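PAN2-PAN3 deadenylation complex catalytic subunit pan2 (Neurospora crassa, PDB 4CZW) forms the catalytic subunit of the PAN2-PAN3 complex, which probably shortens mRNA poly(A) tails by metal-dependent exonucleolytic cleavage to 5'-AMP. Local coordinates at residues I444-K452 and I498-L506. Numbering follows the deposited sequence.
Sequences IDTEFIRLK and IKETIVDYL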
loop_
_atom_site.group_PDB
_atom_site.type_symbol
_atom_site.label_atom_id
_atom_site.label_comp_id
_atom_site.label_asym_id
_atom_site.label_seq_id
_atom_site.Cartn_x
_atom_site.Cartn_y
_atom_site.Cartn_z
ATOM N N ILE A 444 -17.021 6.467 -17.404
ATOM C CA ILE A 444 -15.598 6.788 -17.356
ATOM C C ILE A 444 -14.798 6.106 -18.470
ATOM O O ILE A 444 -15.053 4.953 -18.821
ATOM C CB ILE A 444 -14.998 6.405 -15.978
ATOM C CG1 ILE A 444 -13.515 6.778 -15.901
ATOM C CG2 ILE A 444 -15.210 4.923 -15.683
ATOM C CD1 ILE A 444 -12.871 6.457 -14.572
ATOM N N ASP A 445 -13.845 6.843 -19.033
ATOM C CA ASP A 445 -12.906 6.298 -20.007
ATOM C C ASP A 445 -11.580 7.051 -19.925
ATOM O O ASP A 445 -11.552 8.229 -19.570
ATOM C CB ASP A 445 -13.478 6.378 -21.424
ATOM C CG ASP A 445 -12.580 5.717 -22.451
ATOM O OD1 ASP A 445 -12.032 4.635 -22.154
ATOM O OD2 ASP A 445 -12.413 6.284 -23.551
ATOM N N THR A 446 -10.482 6.371 -20.247
ATOM C CA THR A 446 -9.158 6.979 -20.146
ATOM C C THR A 446 -8.347 6.831 -21.431
ATOM O O THR A 446 -8.727 6.090 -22.338
ATOM C CB THR A 446 -8.347 6.368 -18.983
ATOM O OG1 THR A 446 -8.082 4.986 -19.255
ATOM C CG2 THR A 446 -9.105 6.492 -17.669
ATOM N N GLU A 447 -7.229 7.548 -21.499
ATOM C CA GLU A 447 -6.305 7.447 -22.626
ATOM C C GLU A 447 -4.901 7.112 -22.128
ATOM O O GLU A 447 -4.476 7.600 -21.082
ATOM C CB GLU A 447 -6.289 8.747 -23.433
ATOM C CG GLU A 447 -7.653 9.185 -23.949
ATOM C CD GLU A 447 -8.232 8.234 -24.983
ATOM O OE1 GLU A 447 -7.466 7.442 -25.571
ATOM O OE2 GLU A 447 -9.460 8.283 -25.208
ATOM N N PHE A 448 -4.186 6.281 -22.881
ATOM C CA PHE A 448 -2.875 5.801 -22.448
ATOM C C PHE A 448 -1.727 6.427 -23.233
ATOM O O PHE A 448 -1.912 6.925 -24.343
ATOM C CB PHE A 448 -2.786 4.276 -22.578
ATOM C CG PHE A 448 -3.757 3.522 -21.711
ATOM C CD1 PHE A 448 -4.422 4.147 -20.670
ATOM C CD2 PHE A 448 -3.993 2.175 -21.936
ATOM C CE1 PHE A 448 -5.313 3.446 -19.878
ATOM C CE2 PHE A 448 -4.879 1.469 -21.145
ATOM C CZ PHE A 448 -5.541 2.106 -20.117
ATOM N N ILE A 449 -0.537 6.391 -22.639
ATOM C CA ILE A 449 0.701 6.707 -23.344
ATOM C C ILE A 449 1.757 5.672 -22.971
ATOM O O ILE A 449 1.586 4.924 -22.009
ATOM C CB ILE A 449 1.216 8.129 -23.020
ATOM C CG1 ILE A 449 1.319 8.342 -21.509
ATOM C CG2 ILE A 449 0.322 9.184 -23.655
ATOM C CD1 ILE A 449 2.711 8.121 -20.949
ATOM N N ARG A 450 2.847 5.632 -23.729
ATOM C CA ARG A 450 3.904 4.659 -23.480
ATOM C C ARG A 450 5.043 5.255 -22.659
ATOM O O ARG A 450 5.464 6.388 -22.892
ATOM C CB ARG A 450 4.450 4.112 -24.800
ATOM C CG ARG A 450 3.418 3.410 -25.664
ATOM C CD ARG A 450 3.813 1.966 -25.916
ATOM N NE ARG A 450 3.086 1.386 -27.041
ATOM C CZ ARG A 450 3.528 1.390 -28.294
ATOM N NH1 ARG A 450 4.698 1.944 -28.584
ATOM N NH2 ARG A 450 2.804 0.838 -29.258
ATOM N N LEU A 451 5.539 4.481 -21.698
ATOM C CA LEU A 451 6.663 4.908 -20.872
ATOM C C LEU A 451 7.903 4.067 -21.155
ATOM O O LEU A 451 7.840 3.072 -21.879
ATOM C CB LEU A 451 6.303 4.829 -19.388
ATOM C CG LEU A 451 5.302 5.863 -18.873
ATOM C CD1 LEU A 451 5.074 5.687 -17.380
ATOM C CD2 LEU A 451 5.788 7.270 -19.181
ATOM N N LYS A 452 9.029 4.472 -20.578
ATOM C CA LYS A 452 10.291 3.770 -20.779
ATOM C C LYS A 452 10.368 2.509 -19.922
ATOM O O LYS A 452 10.360 1.393 -20.442
ATOM C CB LYS A 452 11.470 4.693 -20.466
ATOM C CG LYS A 452 12.833 4.077 -20.738
ATOM C CD LYS A 452 13.951 5.067 -20.450
ATOM C CE LYS A 452 15.315 4.469 -20.756
ATOM N NZ LYS A 452 16.417 5.432 -20.486
ATOM N N ILE A 498 2.650 14.131 -16.415
ATOM C CA ILE A 498 3.463 12.952 -16.155
ATOM C C ILE A 498 4.930 13.314 -15.950
ATOM O O ILE A 498 5.561 13.919 -16.818
ATOM C CB ILE A 498 3.337 11.936 -17.302
ATOM C CG1 ILE A 498 1.870 11.540 -17.480
ATOM C CG2 ILE A 498 4.203 10.715 -17.035
ATOM C CD1 ILE A 498 1.612 10.669 -18.678
ATOM N N LYS A 499 5.464 12.938 -14.793
ATOM C CA LYS A 499 6.844 13.252 -14.439
ATOM C C LYS A 499 7.806 12.159 -14.899
ATOM O O LYS A 499 8.939 12.078 -14.425
ATOM C CB LYS A 499 6.968 13.463 -12.929
ATOM C CG LYS A 499 6.186 14.661 -12.408
ATOM C CD LYS A 499 5.215 14.264 -11.306
ATOM C CE LYS A 499 5.945 13.698 -10.098
ATOM N NZ LYS A 499 5.004 13.347 -8.998
ATOM N N GLU A 500 7.346 11.323 -15.823
ATOM C CA GLU A 500 8.177 10.265 -16.384
ATOM C C GLU A 500 8.592 10.616 -17.809
ATOM O O GLU A 500 8.158 11.630 -18.358
ATOM C CB GLU A 500 7.432 8.928 -16.365
ATOM C CG GLU A 500 6.782 8.592 -15.032
ATOM C CD GLU A 500 7.794 8.326 -13.936
ATOM O OE1 GLU A 500 8.838 7.706 -14.227
ATOM O OE2 GLU A 500 7.546 8.740 -12.784
ATOM N N THR A 501 9.434 9.779 -18.406
ATOM C CA THR A 501 9.843 9.975 -19.791
ATOM C C THR A 501 8.909 9.223 -20.734
ATOM O O THR A 501 8.847 7.994 -20.713
ATOM C CB THR A 501 11.292 9.512 -20.029
ATOM O OG1 THR A 501 12.187 10.333 -19.269
ATOM C CG2 THR A 501 11.649 9.617 -21.503
ATOM N N ILE A 502 8.181 9.972 -21.556
ATOM C CA ILE A 502 7.214 9.383 -22.476
ATOM C C ILE A 502 7.868 8.959 -23.787
ATOM O O ILE A 502 8.375 9.793 -24.538
ATOM C CB ILE A 502 6.062 10.359 -22.781
ATOM C CG1 ILE A 502 5.382 10.801 -21.484
ATOM C CG2 ILE A 502 5.057 9.717 -23.724
ATOM C CD1 ILE A 502 4.236 11.767 -21.692
ATOM N N VAL A 503 7.851 7.658 -24.054
ATOM C CA VAL A 503 8.427 7.114 -25.277
ATOM C C VAL A 503 7.490 7.327 -26.463
ATOM O O VAL A 503 7.924 7.700 -27.554
ATOM C CB VAL A 503 8.738 5.611 -25.131
ATOM C CG1 VAL A 503 9.266 5.042 -26.440
ATOM C CG2 VAL A 503 9.736 5.389 -24.008
ATOM N N ASP A 504 6.200 7.096 -26.240
ATOM C CA ASP A 504 5.203 7.252 -27.292
ATOM C C ASP A 504 3.928 7.878 -26.739
ATOM O O ASP A 504 3.399 7.436 -25.718
ATOM C CB ASP A 504 4.896 5.898 -27.939
ATOM C CG ASP A 504 4.246 6.033 -29.303
ATOM O OD1 ASP A 504 3.554 7.042 -29.547
ATOM O OD2 ASP A 504 4.429 5.120 -30.136
ATOM N N TYR A 505 3.436 8.910 -27.418
ATOM C CA TYR A 505 2.216 9.589 -26.999
ATOM C C TYR A 505 0.969 8.882 -27.519
ATOM O O TYR A 505 -0.136 9.131 -27.036
ATOM C CB TYR A 505 2.227 11.045 -27.468
ATOM C CG TYR A 505 3.061 11.959 -26.600
ATOM C CD1 TYR A 505 4.435 12.054 -26.775
ATOM C CD2 TYR A 505 2.473 12.727 -25.603
ATOM C CE1 TYR A 505 5.201 12.889 -25.981
ATOM C CE2 TYR A 505 3.229 13.564 -24.806
ATOM C CZ TYR A 505 4.592 13.642 -24.999
ATOM O OH TYR A 505 5.349 14.475 -24.206
ATOM N N LEU A 506 1.161 8.001 -28.499
ATOM C CA LEU A 506 0.067 7.251 -29.115
ATOM C C LEU A 506 -1.027 8.192 -29.614
ATOM O O LEU A 506 -2.196 8.048 -29.259
ATOM C CB LEU A 506 -0.514 6.235 -28.126
ATOM C CG LEU A 506 0.479 5.256 -27.494
ATOM C CD1 LEU A 506 -0.214 4.368 -26.471
ATOM C CD2 LEU A 506 1.161 4.414 -28.561
#
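Arg450 and Asp504 form an antiparallel hydrogen-bonded pair, their CA atoms 4.8 Å apart, between strand 441-451 and the short strand 502-504 of the exonuclease domain's mixed, RNase H-like sheet. The pairing carries a classic beta bulge, Val503 and Asp504 both facing Arg450. The evidence lies in the bonds. Arg450 N donates to Asp504 O over 2.7 Å, nearly straight (170°) and in the carbonyl plane, whereas Arg450 O receives Val503 N along a bent path and Asp504 N only weakly.

The side chains of the bridged pair run alongside each other, pointing the same way. CB and CG of Arg450 pack on Asp504 CB, with CG anti to the carbonyl carbon (chi1 -60°), and the bend at chi2 then helps bring NH1 to 3.5 Å from Asp504 OD2. The guanidinium and carboxylate planes stand 84° apart and OD2 lies well out of the guanidinium plane, so this salt bridge rests on charge alone. Leu506 crosses Arg450 at about a right angle and sets CD2 over the centre of one guanidinium face, 3.8 Å above it. A serine in place of Arg450 would probably leave Asp504 OD2 without its charge partner and Leu506 CD2 without the flat group it covers.

One residue earlier on the strand, Ile449 meets Ile498 tip to tip, CD1 to CD1 at 3.6 Å, while Ile502 crosses Ile449 and touches its CD1 through CG1. Farther back along strand 441-451 lie Asp445 and Glu447, which, with Asp554 and Asp607, probably bind the catalytic divalent metals. The bulged segment closes in an Asx turn: Asp504 OD1, met from above its carboxylate plane, accepts Leu506 N at 2.8 Å.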